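Local coordinates for putative 4-amino-4-deoxychorismate lyase (Thermus thermophilus, PDB 2ZGI), which binds pyridoxal 5'-phosphate as a class-IV aminotransferase relative and is probably a lyase acting on 4-amino-4-deoxychorismate, at residues D[22-27]-D[50-55]; D[29-34]-D[76-81]; D[172-177]-D[196-201]; D[107-112]-D[144-149]; D[150-155]-D[201-206]. All blocks are in the same frame, centred on the assembly; numbering follows the deposited sequence.

Contact 1 (D[22-27]-D[50-55]); sequences ASVFTT and LALGLS
Between Ser23-Val24 and Leu52-Leu54 the backbones stay well apart: the nearest alpha carbons, Ser23 CA and Leu54 CA, are 7.8 Å from each other, and no hydrogen bond joins the segments. Residues 22-27 pass from a loop into strand 24-31, while 50-55 form the end of helix 38-51 and the turn that follows. Gly53, at phi 65°, is the C-prime residue of a Schellman motif, and Gly53 N bonds back to Leu50 O at 3.3 Å. This turn swings Leu54 towards the strand.

Methyl groups span the distance. Val24 holds CG1 anti to its carbonyl carbon (chi1 -62°), where it touches both leucines: Val24 CG1 lies 3.7 Å from Leu52 CD1 and 3.9 Å from Leu54 CD1. Val24 CG2 also comes near Leu54 CD1. Leu54 meets the valine tip to tip, whereas Leu52 comes in at a slant. Leu54 CD1 settles 4.1 Å from Ser23 CA.

Leu45, His48 and Ala49 add helix-on-sheet packing against Val24, and Leu135 of the second subunit packs on Leu52. The contact itself is buried, mainly apolar packing, on strand 24-31, of the turn ending helix 38-51, which carries Arg44 of the pyridoxal 5'-phosphate site.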
# COMPACT_ATOMS: atom_id res chain seq x y z
N ALA D 22 -0.21 2.18 26.55
CA ALA D 22 1.21 2.46 26.80
C ALA D 22 1.80 1.46 27.81
O ALA D 22 1.93 1.75 29.01
CB ALA D 22 1.40 3.90 27.26
N SER D 23 2.09 0.25 27.33
CA SER D 23 2.57 -0.84 28.18
C SER D 23 3.35 -1.82 27.35
O SER D 23 3.22 -1.86 26.10
CB SER D 23 1.39 -1.56 28.87
OG SER D 23 0.49 -2.15 27.92
N VAL D 24 4.21 -2.58 28.03
CA VAL D 24 4.82 -3.77 27.45
C VAL D 24 4.47 -4.92 28.35
O VAL D 24 4.11 -4.72 29.53
CB VAL D 24 6.38 -3.61 27.25
CG1 VAL D 24 6.66 -2.49 26.31
CG2 VAL D 24 7.08 -3.30 28.59
N PHE D 25 4.53 -6.14 27.82
CA PHE D 25 4.08 -7.27 28.58
C PHE D 25 4.77 -8.53 28.09
O PHE D 25 5.44 -8.51 27.04
CB PHE D 25 2.53 -7.39 28.53
CG PHE D 25 1.98 -7.89 27.20
CD1 PHE D 25 1.65 -9.23 27.03
CD2 PHE D 25 1.80 -7.02 26.12
CE1 PHE D 25 1.15 -9.71 25.81
CE2 PHE D 25 1.31 -7.48 24.89
CZ PHE D 25 0.97 -8.81 24.72
N THR D 26 4.61 -9.61 28.85
CA THR D 26 5.01 -10.91 28.38
C THR D 26 4.08 -11.96 28.99
O THR D 26 3.52 -11.74 30.07
CB THR D 26 6.50 -11.20 28.67
OG1 THR D 26 6.92 -12.32 27.89
CG2 THR D 26 6.73 -11.51 30.19
N THR D 27 3.90 -13.07 28.30
CA THR D 27 3.03 -14.11 28.79
C THR D 27 3.79 -15.44 28.83
O THR D 27 4.45 -15.83 27.85
CB THR D 27 1.72 -14.23 27.97
OG1 THR D 27 1.99 -14.85 26.71
CG2 THR D 27 1.14 -12.90 27.70
N LEU D 50 12.65 -0.77 28.44
CA LEU D 50 13.68 0.26 28.26
C LEU D 50 13.62 0.91 26.85
O LEU D 50 13.83 2.12 26.72
CB LEU D 50 15.09 -0.23 28.66
CG LEU D 50 15.36 -1.09 29.93
CD1 LEU D 50 16.80 -0.96 30.49
CD2 LEU D 50 14.32 -1.01 31.12
N ALA D 51 13.31 0.11 25.83
CA ALA D 51 13.27 0.61 24.44
C ALA D 51 12.16 1.67 24.26
O ALA D 51 12.27 2.57 23.43
CB ALA D 51 13.08 -0.55 23.45
N LEU D 52 11.12 1.57 25.07
CA LEU D 52 9.93 2.35 24.89
C LEU D 52 9.80 3.42 25.97
O LEU D 52 8.73 4.00 26.17
CB LEU D 52 8.73 1.40 24.85
CG LEU D 52 8.77 0.51 23.58
CD1 LEU D 52 7.55 -0.33 23.48
CD2 LEU D 52 8.93 1.35 22.32
N GLY D 53 10.91 3.64 26.68
CA GLY D 53 11.02 4.64 27.75
C GLY D 53 10.16 4.41 28.97
O GLY D 53 9.77 5.38 29.62
N LEU D 54 9.82 3.15 29.26
CA LEU D 54 9.04 2.82 30.44
C LEU D 54 9.93 2.32 31.58
O LEU D 54 10.75 1.42 31.37
CB LEU D 54 7.98 1.76 30.09
CG LEU D 54 6.99 2.05 28.95
CD1 LEU D 54 6.31 0.74 28.55
CD2 LEU D 54 5.97 3.07 29.36
N SER D 55 9.78 2.91 32.76
CA SER D 55 10.47 2.41 33.97
C SER D 55 10.21 0.94 34.24
O SER D 55 9.06 0.51 34.33
CB SER D 55 10.04 3.20 35.20
OG SER D 55 10.25 4.59 35.01

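Contact 2 (D[29-34]-D[76-81]); sequences RAEGGR and APCLRL
Ala30 and Leu79 face each other as a hydrogen-bonded antiparallel pair, and with Cys78 they make up the heart of this contact. Ala30 N donates to Leu79 O at 2.9 Å, nearly straight at 169°, and Leu79 N returns a bond to Ala30 O. On the face shared by these two, Ala30 CB touches Leu79 CB at 4.0 Å, and Leu81 brings its CD1 up to the same methyl.

Cys78 turns to the other face together with Arg29 and Glu31. Its SG lies 3.8 Å from Glu31 CG and is tied by a disulfide to Cys243. Beside it Arg29, bent at chi3 (74°), approaches Glu31 side-on, so that Arg29 NE and Arg29 NH2 both hold the one oxygen Glu31 OE2, at 2.8 and 2.7 Å, from the same side of the carboxylate plane; Ala242 N is a further donor to that oxygen. A methionine in place of Arg29 would probably leave the Glu31 carboxylate without its charge partner and freer to turn.

At the end Gly32 N bonds to Pro77 O at 2.7 Å, and a water links Gly33 N with Ala76 O. The two central strands of an antiparallel four-stranded sheet pair here, next to the type I' turn of the hairpin from strand 24-31 to 34-35.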
# COMPACT_ATOMS: atom_id res chain seq x y z
N ARG D 29 4.11 -19.69 30.38
CA ARG D 29 3.43 -20.90 30.81
C ARG D 29 4.18 -21.48 32.00
O ARG D 29 5.41 -21.48 31.98
CB ARG D 29 3.37 -21.92 29.67
CG ARG D 29 2.36 -23.01 29.94
CD ARG D 29 2.12 -23.90 28.74
NE ARG D 29 3.21 -24.83 28.45
CZ ARG D 29 4.04 -24.70 27.42
NH1 ARG D 29 3.92 -23.67 26.61
NH2 ARG D 29 5.01 -25.62 27.23
N ALA D 30 3.46 -21.92 33.03
CA ALA D 30 4.07 -22.66 34.14
C ALA D 30 3.56 -24.08 34.07
O ALA D 30 2.36 -24.29 33.84
CB ALA D 30 3.73 -22.04 35.51
N GLU D 31 4.46 -25.05 34.22
CA GLU D 31 4.05 -26.44 34.23
C GLU D 31 4.38 -27.02 35.58
O GLU D 31 5.53 -26.92 36.02
CB GLU D 31 4.70 -27.23 33.08
CG GLU D 31 4.23 -26.72 31.69
CD GLU D 31 4.95 -27.33 30.51
OE1 GLU D 31 6.01 -27.95 30.68
OE2 GLU D 31 4.41 -27.19 29.39
N GLY D 32 3.37 -27.59 36.22
CA GLY D 32 3.49 -28.15 37.59
C GLY D 32 4.26 -27.22 38.52
O GLY D 32 5.23 -27.65 39.18
N GLY D 33 3.84 -25.96 38.56
CA GLY D 33 4.42 -24.92 39.45
C GLY D 33 5.71 -24.23 38.98
O GLY D 33 6.20 -23.31 39.64
N ARG D 34 6.27 -24.66 37.85
CA ARG D 34 7.56 -24.17 37.41
C ARG D 34 7.38 -23.31 36.16
O ARG D 34 6.89 -23.83 35.13
CB ARG D 34 8.49 -25.34 37.10
CG ARG D 34 9.91 -24.94 36.73
CD ARG D 34 10.75 -26.15 36.29
NE ARG D 34 10.43 -26.61 34.93
CZ ARG D 34 10.96 -26.12 33.82
NH1 ARG D 34 11.82 -25.11 33.86
NH2 ARG D 34 10.61 -26.61 32.63
N ALA D 76 -2.80 -26.51 40.40
CA ALA D 76 -2.97 -26.35 38.95
C ALA D 76 -1.85 -27.06 38.16
O ALA D 76 -0.66 -26.83 38.42
CB ALA D 76 -3.01 -24.86 38.60
N PRO D 77 -2.24 -27.97 37.24
CA PRO D 77 -1.27 -28.67 36.39
C PRO D 77 -0.42 -27.69 35.59
O PRO D 77 0.80 -27.84 35.51
CB PRO D 77 -2.13 -29.52 35.45
CG PRO D 77 -3.52 -29.46 35.96
CD PRO D 77 -3.62 -28.47 37.07
N CYS D 78 -1.07 -26.68 35.01
CA CYS D 78 -0.37 -25.61 34.33
C CYS D 78 -1.08 -24.30 34.55
O CYS D 78 -2.26 -24.27 34.90
CB CYS D 78 -0.29 -25.89 32.84
SG CYS D 78 0.60 -27.41 32.44
N LEU D 79 -0.33 -23.21 34.35
CA LEU D 79 -0.79 -21.85 34.56
C LEU D 79 -0.38 -21.03 33.36
O LEU D 79 0.64 -21.32 32.73
CB LEU D 79 -0.13 -21.25 35.81
CG LEU D 79 -0.58 -21.86 37.13
CD1 LEU D 79 0.31 -21.36 38.26
CD2 LEU D 79 -2.03 -21.48 37.40
N ARG D 80 -1.19 -20.03 33.04
CA ARG D 80 -0.79 -18.96 32.13
C ARG D 80 -0.53 -17.73 32.98
O ARG D 80 -1.38 -17.31 33.80
CB ARG D 80 -1.88 -18.68 31.10
CG ARG D 80 -1.45 -17.71 29.98
CD ARG D 80 -2.66 -16.91 29.52
NE ARG D 80 -2.37 -15.81 28.60
CZ ARG D 80 -2.46 -14.52 28.91
NH1 ARG D 80 -2.79 -14.13 30.14
NH2 ARG D 80 -2.19 -13.59 27.99
N LEU D 81 0.64 -17.15 32.80
CA LEU D 81 1.04 -16.00 33.58
C LEU D 81 1.20 -14.84 32.67
O LEU D 81 1.54 -14.99 31.49
CB LEU D 81 2.40 -16.27 34.28
CG LEU D 81 2.55 -17.56 35.09
CD1 LEU D 81 4.03 -17.82 35.43
CD2 LEU D 81 1.77 -17.35 36.37
O HOH W 1 1.35 -24.84 37.72

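Contact 3 (D[172-177]-D[196-201]); sequences TLYLLE and GLRVER
Tyr174 and Glu200 sit side by side on neighbouring parallel strands, and the tyrosine can be followed outward along its partner. Tyr174 CB is 3.8 Å from Glu200 O. The ring then runs along the glutamate: Tyr174 CD1 is 3.7 Å from Glu200 CB, and one atom further out Tyr174 CE1 comes within 3.6 Å of Glu200 OE2. Thr172 OG1 lies over one face of the ring, toward the rim. At the tip, Tyr174 OH approaches Arg198 NH2 at 3.6 Å without a hydrogen bond, ring and guanidinium planes standing 87° apart. With chi1 at -57°, CG anti to the carbonyl carbon, the ring leans back over the second strand; Phe204 also meets it. A serine replacing Tyr174 would probably strip the Glu200 side chain of its aromatic neighbour and leave the Arg198-Glu200 pair more open to water.

Between the backbones, Leu173 N bonds to Arg198 O, Glu200 N to Leu173 O, and Leu175 N to Glu200 O. On the opposite face Leu173 CB touches Val199 CG2 at 4.0 Å, and Leu175 CD1 lies 3.4 Å from Arg201 NH1.

In this beta-alpha-beta unit the Leu173, Val199 and Leu175 face is mainly apolar but also carries Arg201, salt-bridged to Glu186 of helix 183-194. On the Tyr174 face Arg198 NH1 and Glu200 OE2 form a salt bridge with a weak, bent hydrogen bond, so charge attraction probably outweighs bond direction there.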
# COMPACT_ATOMS: atom_id res chain seq x y z
N THR D 172 15.86 -27.45 6.16
CA THR D 172 16.16 -26.18 6.81
C THR D 172 14.92 -25.51 7.41
O THR D 172 13.84 -25.49 6.80
CB THR D 172 16.92 -25.23 5.85
OG1 THR D 172 16.75 -23.87 6.24
CG2 THR D 172 16.41 -25.41 4.45
N LEU D 173 15.08 -25.00 8.62
CA LEU D 173 14.03 -24.26 9.31
C LEU D 173 14.33 -22.78 9.21
O LEU D 173 15.39 -22.31 9.63
CB LEU D 173 13.98 -24.68 10.78
CG LEU D 173 12.90 -24.10 11.70
CD1 LEU D 173 11.55 -24.74 11.49
CD2 LEU D 173 13.36 -24.26 13.15
N TYR D 174 13.39 -22.04 8.63
CA TYR D 174 13.48 -20.59 8.50
C TYR D 174 12.66 -19.88 9.55
O TYR D 174 11.49 -20.21 9.77
CB TYR D 174 13.00 -20.15 7.12
CG TYR D 174 13.76 -20.83 6.01
CD1 TYR D 174 14.97 -20.31 5.55
CD2 TYR D 174 13.29 -22.02 5.45
CE1 TYR D 174 15.68 -20.93 4.52
CE2 TYR D 174 14.00 -22.66 4.42
CZ TYR D 174 15.19 -22.11 3.97
OH TYR D 174 15.89 -22.74 2.95
N LEU D 175 13.27 -18.90 10.20
CA LEU D 175 12.54 -18.00 11.09
C LEU D 175 12.22 -16.73 10.32
O LEU D 175 13.11 -16.07 9.74
CB LEU D 175 13.34 -17.69 12.36
CG LEU D 175 14.10 -18.82 13.07
CD1 LEU D 175 14.49 -18.36 14.48
CD2 LEU D 175 13.34 -20.16 13.12
N LEU D 176 10.93 -16.39 10.29
CA LEU D 176 10.47 -15.29 9.46
C LEU D 176 10.76 -13.99 10.19
O LEU D 176 10.29 -13.81 11.33
CB LEU D 176 8.96 -15.42 9.17
CG LEU D 176 8.51 -16.24 7.95
CD1 LEU D 176 9.09 -17.64 7.94
CD2 LEU D 176 7.00 -16.31 7.90
N GLU D 177 11.53 -13.09 9.57
CA GLU D 177 11.89 -11.83 10.21
C GLU D 177 10.79 -10.79 10.09
O GLU D 177 9.84 -10.98 9.34
CB GLU D 177 13.18 -11.25 9.63
CG GLU D 177 14.35 -12.17 9.72
CD GLU D 177 15.58 -11.64 9.02
OE1 GLU D 177 15.48 -10.73 8.17
OE2 GLU D 177 16.68 -12.14 9.35
N GLY D 196 20.42 -31.64 14.19
CA GLY D 196 21.11 -31.68 12.90
C GLY D 196 20.29 -31.03 11.81
O GLY D 196 20.40 -31.40 10.64
N LEU D 197 19.46 -30.06 12.19
CA LEU D 197 18.75 -29.24 11.21
C LEU D 197 19.45 -27.90 11.08
O LEU D 197 19.96 -27.35 12.07
CB LEU D 197 17.28 -29.04 11.57
CG LEU D 197 16.36 -30.27 11.64
CD1 LEU D 197 15.04 -29.88 12.25
CD2 LEU D 197 16.14 -30.88 10.26
N ARG D 198 19.49 -27.39 9.86
CA ARG D 198 20.02 -26.07 9.56
C ARG D 198 18.93 -25.04 9.83
O ARG D 198 17.74 -25.33 9.67
CB ARG D 198 20.46 -26.00 8.10
CG ARG D 198 21.14 -24.70 7.68
CD ARG D 198 21.64 -24.78 6.24
NE ARG D 198 20.55 -24.76 5.27
CZ ARG D 198 20.30 -23.75 4.44
NH1 ARG D 198 21.06 -22.66 4.46
NH2 ARG D 198 19.28 -23.82 3.58
N VAL D 199 19.34 -23.85 10.25
CA VAL D 199 18.41 -22.78 10.58
C VAL D 199 18.85 -21.45 9.96
O VAL D 199 19.99 -20.99 10.14
CB VAL D 199 18.22 -22.64 12.13
CG1 VAL D 199 17.57 -21.30 12.50
CG2 VAL D 199 17.40 -23.79 12.65
N GLU D 200 17.94 -20.84 9.21
CA GLU D 200 18.17 -19.53 8.61
C GLU D 200 17.05 -18.55 8.98
O GLU D 200 15.92 -18.97 9.19
CB GLU D 200 18.21 -19.64 7.10
CG GLU D 200 19.40 -20.40 6.54
CD GLU D 200 19.68 -20.00 5.11
OE1 GLU D 200 20.27 -18.90 4.90
OE2 GLU D 200 19.28 -20.76 4.19
N ARG D 201 17.39 -17.26 9.00
CA ARG D 201 16.45 -16.16 9.24
C ARG D 201 16.32 -15.38 7.93
O ARG D 201 17.31 -15.19 7.23
CB ARG D 201 16.98 -15.22 10.33
CG ARG D 201 17.39 -15.94 11.62
CD ARG D 201 18.11 -15.03 12.58
NE ARG D 201 18.51 -15.76 13.79
CZ ARG D 201 17.72 -16.00 14.83
NH1 ARG D 201 16.46 -15.56 14.84
NH2 ARG D 201 18.18 -16.69 15.87
O HOH W 2 18.71 -12.38 7.84

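Contact 4 (D[107-112]-D[144-149]); sequences EGVRVR and GAFEGL
Phe146 turns CG anti to its backbone N (chi1 177°), while Val109 keeps CG1 anti to its carbonyl carbon (chi1 -59°), and these torsions set the valine methyls beside the root of the ring: Val109 CG1 next to Phe146 CG, and Val109 CG2 4.0 Å from Phe146 CD2. The backbones themselves bring Val109 CB to 3.5 Å from Phe146 CB. The rest of the ring leads away from the segment, to a cation-pi contact with Arg162.

The backbone joins progressively. Phe146 N first reaches Arg110 O at 2.8 Å from outside the regular sheet; then Arg112 N bonds to Glu147 O at 3.0 Å and Leu149 N to Arg112 O. Ala145 CB packs 3.6 Å from Arg110 O and against the CB of Arg112. On the valine side of the strand, Val111 CG2 meets Leu149 CD1 at 3.8 Å. Arg110 lays its guanidinium over Gly144 with the carbonyl oxygen above one face, a placement too poorly angled for a hydrogen bond. The end of Arg112 leads away from 144-149 to a salt bridge with Glu139 of helix 131-142.

Glu147 OE2 takes Gly148 N on its anti lone pair (3.0 Å), and Ser161, Thr163 and the Arg162 backbone hold the carboxylate further; the Glu147 side chain lies about 6 Å from the bound pyridoxal 5'-phosphate. The pairing closes a beta-alpha-beta crossover, in which helix 131-142 connects the parallel strands 111-117 and 147-151 beside the cofactor.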
# COMPACT_ATOMS: atom_id res chain seq x y z
N GLU D 107 -2.41 -33.43 13.69
CA GLU D 107 -3.14 -33.09 12.46
C GLU D 107 -3.00 -31.63 11.98
O GLU D 107 -3.35 -31.30 10.83
CB GLU D 107 -4.61 -33.48 12.64
CG GLU D 107 -4.75 -34.93 13.11
CD GLU D 107 -6.13 -35.29 13.68
OE1 GLU D 107 -7.05 -34.43 13.67
OE2 GLU D 107 -6.29 -36.45 14.14
N GLY D 108 -2.50 -30.76 12.85
CA GLY D 108 -2.23 -29.38 12.46
C GLY D 108 -3.43 -28.46 12.46
O GLY D 108 -4.59 -28.89 12.50
N VAL D 109 -3.14 -27.16 12.39
CA VAL D 109 -4.15 -26.12 12.34
C VAL D 109 -4.11 -25.39 10.98
O VAL D 109 -3.15 -25.53 10.22
CB VAL D 109 -3.95 -25.08 13.47
CG1 VAL D 109 -4.02 -25.76 14.87
CG2 VAL D 109 -2.63 -24.33 13.30
N ARG D 110 -5.17 -24.63 10.71
CA ARG D 110 -5.27 -23.71 9.56
C ARG D 110 -4.79 -22.31 9.95
O ARG D 110 -5.07 -21.86 11.07
CB ARG D 110 -6.73 -23.61 9.09
CG ARG D 110 -7.34 -24.94 8.56
CD ARG D 110 -8.70 -24.71 7.87
NE ARG D 110 -9.86 -24.81 8.78
CZ ARG D 110 -11.08 -24.31 8.53
NH1 ARG D 110 -11.34 -23.65 7.40
NH2 ARG D 110 -12.06 -24.46 9.42
N VAL D 111 -4.06 -21.65 9.05
CA VAL D 111 -3.83 -20.20 9.17
C VAL D 111 -4.57 -19.43 8.09
O VAL D 111 -4.94 -19.97 7.05
CB VAL D 111 -2.33 -19.77 9.15
CG1 VAL D 111 -1.55 -20.49 10.22
CG2 VAL D 111 -1.67 -19.94 7.75
N ARG D 112 -4.76 -18.15 8.35
CA ARG D 112 -5.27 -17.23 7.39
C ARG D 112 -4.25 -16.09 7.26
O ARG D 112 -3.87 -15.45 8.27
CB ARG D 112 -6.61 -16.70 7.88
CG ARG D 112 -7.04 -15.41 7.25
CD ARG D 112 -7.79 -15.66 5.95
NE ARG D 112 -8.54 -14.48 5.52
CZ ARG D 112 -9.32 -14.45 4.44
NH1 ARG D 112 -9.49 -15.54 3.70
NH2 ARG D 112 -9.93 -13.32 4.11
N GLY D 144 -12.66 -19.55 10.01
CA GLY D 144 -12.48 -20.91 10.51
C GLY D 144 -11.05 -21.34 10.74
O GLY D 144 -10.80 -22.54 10.85
N ALA D 145 -10.11 -20.38 10.79
CA ALA D 145 -8.68 -20.65 11.00
C ALA D 145 -8.21 -20.43 12.44
O ALA D 145 -8.86 -19.69 13.18
CB ALA D 145 -7.83 -19.79 10.06
N PHE D 146 -7.08 -21.04 12.80
CA PHE D 146 -6.51 -20.91 14.15
C PHE D 146 -5.77 -19.60 14.38
O PHE D 146 -5.88 -18.97 15.44
CB PHE D 146 -5.60 -22.11 14.48
CG PHE D 146 -4.92 -22.00 15.83
CD1 PHE D 146 -5.61 -22.33 17.00
CD2 PHE D 146 -3.62 -21.51 15.93
CE1 PHE D 146 -4.99 -22.20 18.26
CE2 PHE D 146 -2.99 -21.37 17.19
CZ PHE D 146 -3.67 -21.71 18.33
N GLU D 147 -5.00 -19.17 13.38
CA GLU D 147 -4.15 -18.00 13.58
C GLU D 147 -4.22 -17.11 12.37
O GLU D 147 -4.34 -17.61 11.24
CB GLU D 147 -2.70 -18.41 13.83
CG GLU D 147 -1.65 -17.24 14.00
CD GLU D 147 -1.91 -16.42 15.25
OE1 GLU D 147 -1.09 -16.50 16.21
OE2 GLU D 147 -2.93 -15.72 15.30
N GLY D 148 -4.13 -15.81 12.60
CA GLY D 148 -4.05 -14.83 11.51
C GLY D 148 -2.64 -14.33 11.40
O GLY D 148 -1.99 -14.06 12.43
N LEU D 149 -2.16 -14.23 10.15
CA LEU D 149 -0.83 -13.67 9.86
C LEU D 149 -0.87 -12.22 9.41
O LEU D 149 -1.82 -11.79 8.72
CB LEU D 149 -0.09 -14.55 8.82
CG LEU D 149 -0.04 -16.05 9.18
CD1 LEU D 149 0.60 -16.90 8.08
CD2 LEU D 149 0.64 -16.33 10.50

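Contact 5 (D[150-155]-D[201-206]); sequences LLDAFG and RGLFRP
Arg205 reaches across to Phe154, and the carbonyl oxygen of Phe154 is the centre of the contact. Arg205 NH1 donates to Phe154 O at 2.8 Å (156°), with the oxygen near the guanidinium plane, while Arg205 NH2 adds only a weak bond of 3.4 Å to the same atom. A bend at chi3 (67°) brings the guanidinium round to this oxygen. Water also takes part: Arg205 NH2 donates to a water at 2.7 Å, which in turn bonds weakly to Phe154 O. Gly155 O stands over one face of the guanidinium, and Pro206 CD approaches the same Gly155 oxygen at 3.5 Å. Further along, Leu203 CD2 comes within 3.9 Å of Asp152 OD2, the two side chains crossing at about a right angle.

The next layer fixes the acceptor in place. Residues 152-155 form a type I beta turn, Gly155 N bonding to Asp152 O at 3.2 Å, and an Asx turn is laid over it, as Phe154 N donates to Asp152 OD1 at 2.9 Å from above the carboxylate plane. The same oxygen also accepts from His156 N. Asp152 thereby braces the turn that presents the Phe154 carbonyl to the arginine.

Beyond this layer lies the assembly: the Phe154 ring meets Phe154 and His156 of the third subunit edge-to-face. Within the chain, the turn is the tip of the hairpin between strands 147-151 and 157-160, and it lies against the segment leaving strand 198-202, where Pro206 rests on Leu113 of strand 111-117 and Val157 of strand 157-160.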
# COMPACT_ATOMS: atom_id res chain seq x y z
N LEU D 150 0.16 -11.47 9.81
CA LEU D 150 0.30 -10.03 9.55
C LEU D 150 1.52 -9.72 8.66
O LEU D 150 2.47 -10.50 8.61
CB LEU D 150 0.40 -9.22 10.87
CG LEU D 150 -0.84 -9.27 11.79
CD1 LEU D 150 -0.69 -10.43 12.77
CD2 LEU D 150 -1.08 -7.94 12.50
N LEU D 151 1.45 -8.59 7.97
CA LEU D 151 2.46 -8.14 7.01
C LEU D 151 3.28 -6.98 7.55
O LEU D 151 2.85 -6.31 8.51
CB LEU D 151 1.75 -7.61 5.76
CG LEU D 151 0.73 -8.58 5.15
CD1 LEU D 151 0.01 -7.91 4.00
CD2 LEU D 151 1.43 -9.86 4.73
N ASP D 152 4.45 -6.75 6.95
CA ASP D 152 5.16 -5.49 7.14
C ASP D 152 4.75 -4.51 6.03
O ASP D 152 3.84 -4.81 5.22
CB ASP D 152 6.69 -5.67 7.26
CG ASP D 152 7.36 -6.11 5.96
OD1 ASP D 152 6.71 -6.14 4.90
OD2 ASP D 152 8.57 -6.42 6.04
N ALA D 153 5.37 -3.34 6.03
CA ALA D 153 5.03 -2.29 5.06
C ALA D 153 5.24 -2.75 3.63
O ALA D 153 4.53 -2.29 2.72
CB ALA D 153 5.89 -1.03 5.32
N PHE D 154 6.17 -3.68 3.42
CA PHE D 154 6.53 -4.10 2.07
C PHE D 154 5.82 -5.36 1.60
O PHE D 154 6.14 -5.91 0.53
CB PHE D 154 8.05 -4.26 1.97
CG PHE D 154 8.84 -3.11 2.58
CD1 PHE D 154 8.63 -1.80 2.16
CD2 PHE D 154 9.80 -3.36 3.55
CE1 PHE D 154 9.36 -0.73 2.70
CE2 PHE D 154 10.54 -2.30 4.10
CZ PHE D 154 10.33 -0.99 3.66
N GLY D 155 4.84 -5.83 2.38
CA GLY D 155 4.16 -7.07 2.04
C GLY D 155 4.82 -8.38 2.43
O GLY D 155 4.31 -9.44 2.07
N ARG D 201 17.39 -17.26 9.00
CA ARG D 201 16.45 -16.16 9.24
C ARG D 201 16.32 -15.38 7.93
O ARG D 201 17.31 -15.19 7.23
CB ARG D 201 16.98 -15.22 10.33
CG ARG D 201 17.39 -15.94 11.62
CD ARG D 201 18.11 -15.03 12.58
NE ARG D 201 18.51 -15.76 13.79
CZ ARG D 201 17.72 -16.00 14.83
NH1 ARG D 201 16.46 -15.56 14.84
NH2 ARG D 201 18.18 -16.69 15.87
N GLY D 202 15.10 -14.94 7.61
CA GLY D 202 14.89 -14.10 6.42
C GLY D 202 13.58 -13.36 6.40
O GLY D 202 12.70 -13.60 7.23
N LEU D 203 13.44 -12.43 5.46
CA LEU D 203 12.16 -11.83 5.18
C LEU D 203 11.53 -12.58 4.03
O LEU D 203 12.17 -12.75 2.97
CB LEU D 203 12.33 -10.36 4.82
CG LEU D 203 12.66 -9.41 5.96
CD1 LEU D 203 13.33 -8.14 5.43
CD2 LEU D 203 11.36 -9.10 6.76
N PHE D 204 10.30 -13.03 4.23
CA PHE D 204 9.57 -13.87 3.26
C PHE D 204 8.29 -13.20 2.81
O PHE D 204 7.56 -12.63 3.63
CB PHE D 204 9.21 -15.23 3.87
CG PHE D 204 10.40 -16.17 4.08
CD1 PHE D 204 10.56 -17.29 3.26
CD2 PHE D 204 11.32 -15.95 5.11
CE1 PHE D 204 11.64 -18.16 3.45
CE2 PHE D 204 12.40 -16.80 5.31
CZ PHE D 204 12.56 -17.91 4.49
N ARG D 205 8.03 -13.28 1.51
CA ARG D 205 6.75 -12.90 0.92
C ARG D 205 5.83 -14.12 0.97
O ARG D 205 6.31 -15.24 1.03
CB ARG D 205 6.94 -12.49 -0.56
CG ARG D 205 7.94 -11.37 -0.84
CD ARG D 205 7.66 -10.67 -2.18
NE ARG D 205 6.41 -9.92 -2.20
CZ ARG D 205 6.20 -8.72 -1.66
NH1 ARG D 205 7.17 -8.06 -1.02
NH2 ARG D 205 5.00 -8.16 -1.77
N PRO D 206 4.50 -13.92 0.91
CA PRO D 206 3.55 -15.05 0.91
C PRO D 206 3.96 -16.19 -0.03
O PRO D 206 3.97 -17.36 0.36
CB PRO D 206 2.25 -14.41 0.43
CG PRO D 206 2.39 -12.94 0.80
CD PRO D 206 3.83 -12.61 0.74
O HOH W 3 3.33 -6.01 -1.41

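In the fold
Contact 1 is the buried one, built mainly of side-chain methyl groups; contacts 2, 3 and 4 are partly buried strand pairings, and contact 5 lies at the surface, where a side chain grips a turn carbonyl. Contacts 1 and 2 share strand 24-31 and touch through Thr27, which packs against Arg80 and Leu81. Contacts 3 and 5 share Arg201 and strand 198-202, while contacts 4 and 5 follow one another along strand 147-151. The pairing is antiparallel in contact 2 but parallel in 3 and 4, where a helix makes each return. The side chains of Glu147 in contact 4 and Arg29 in contact 2 come nearest the cofactor.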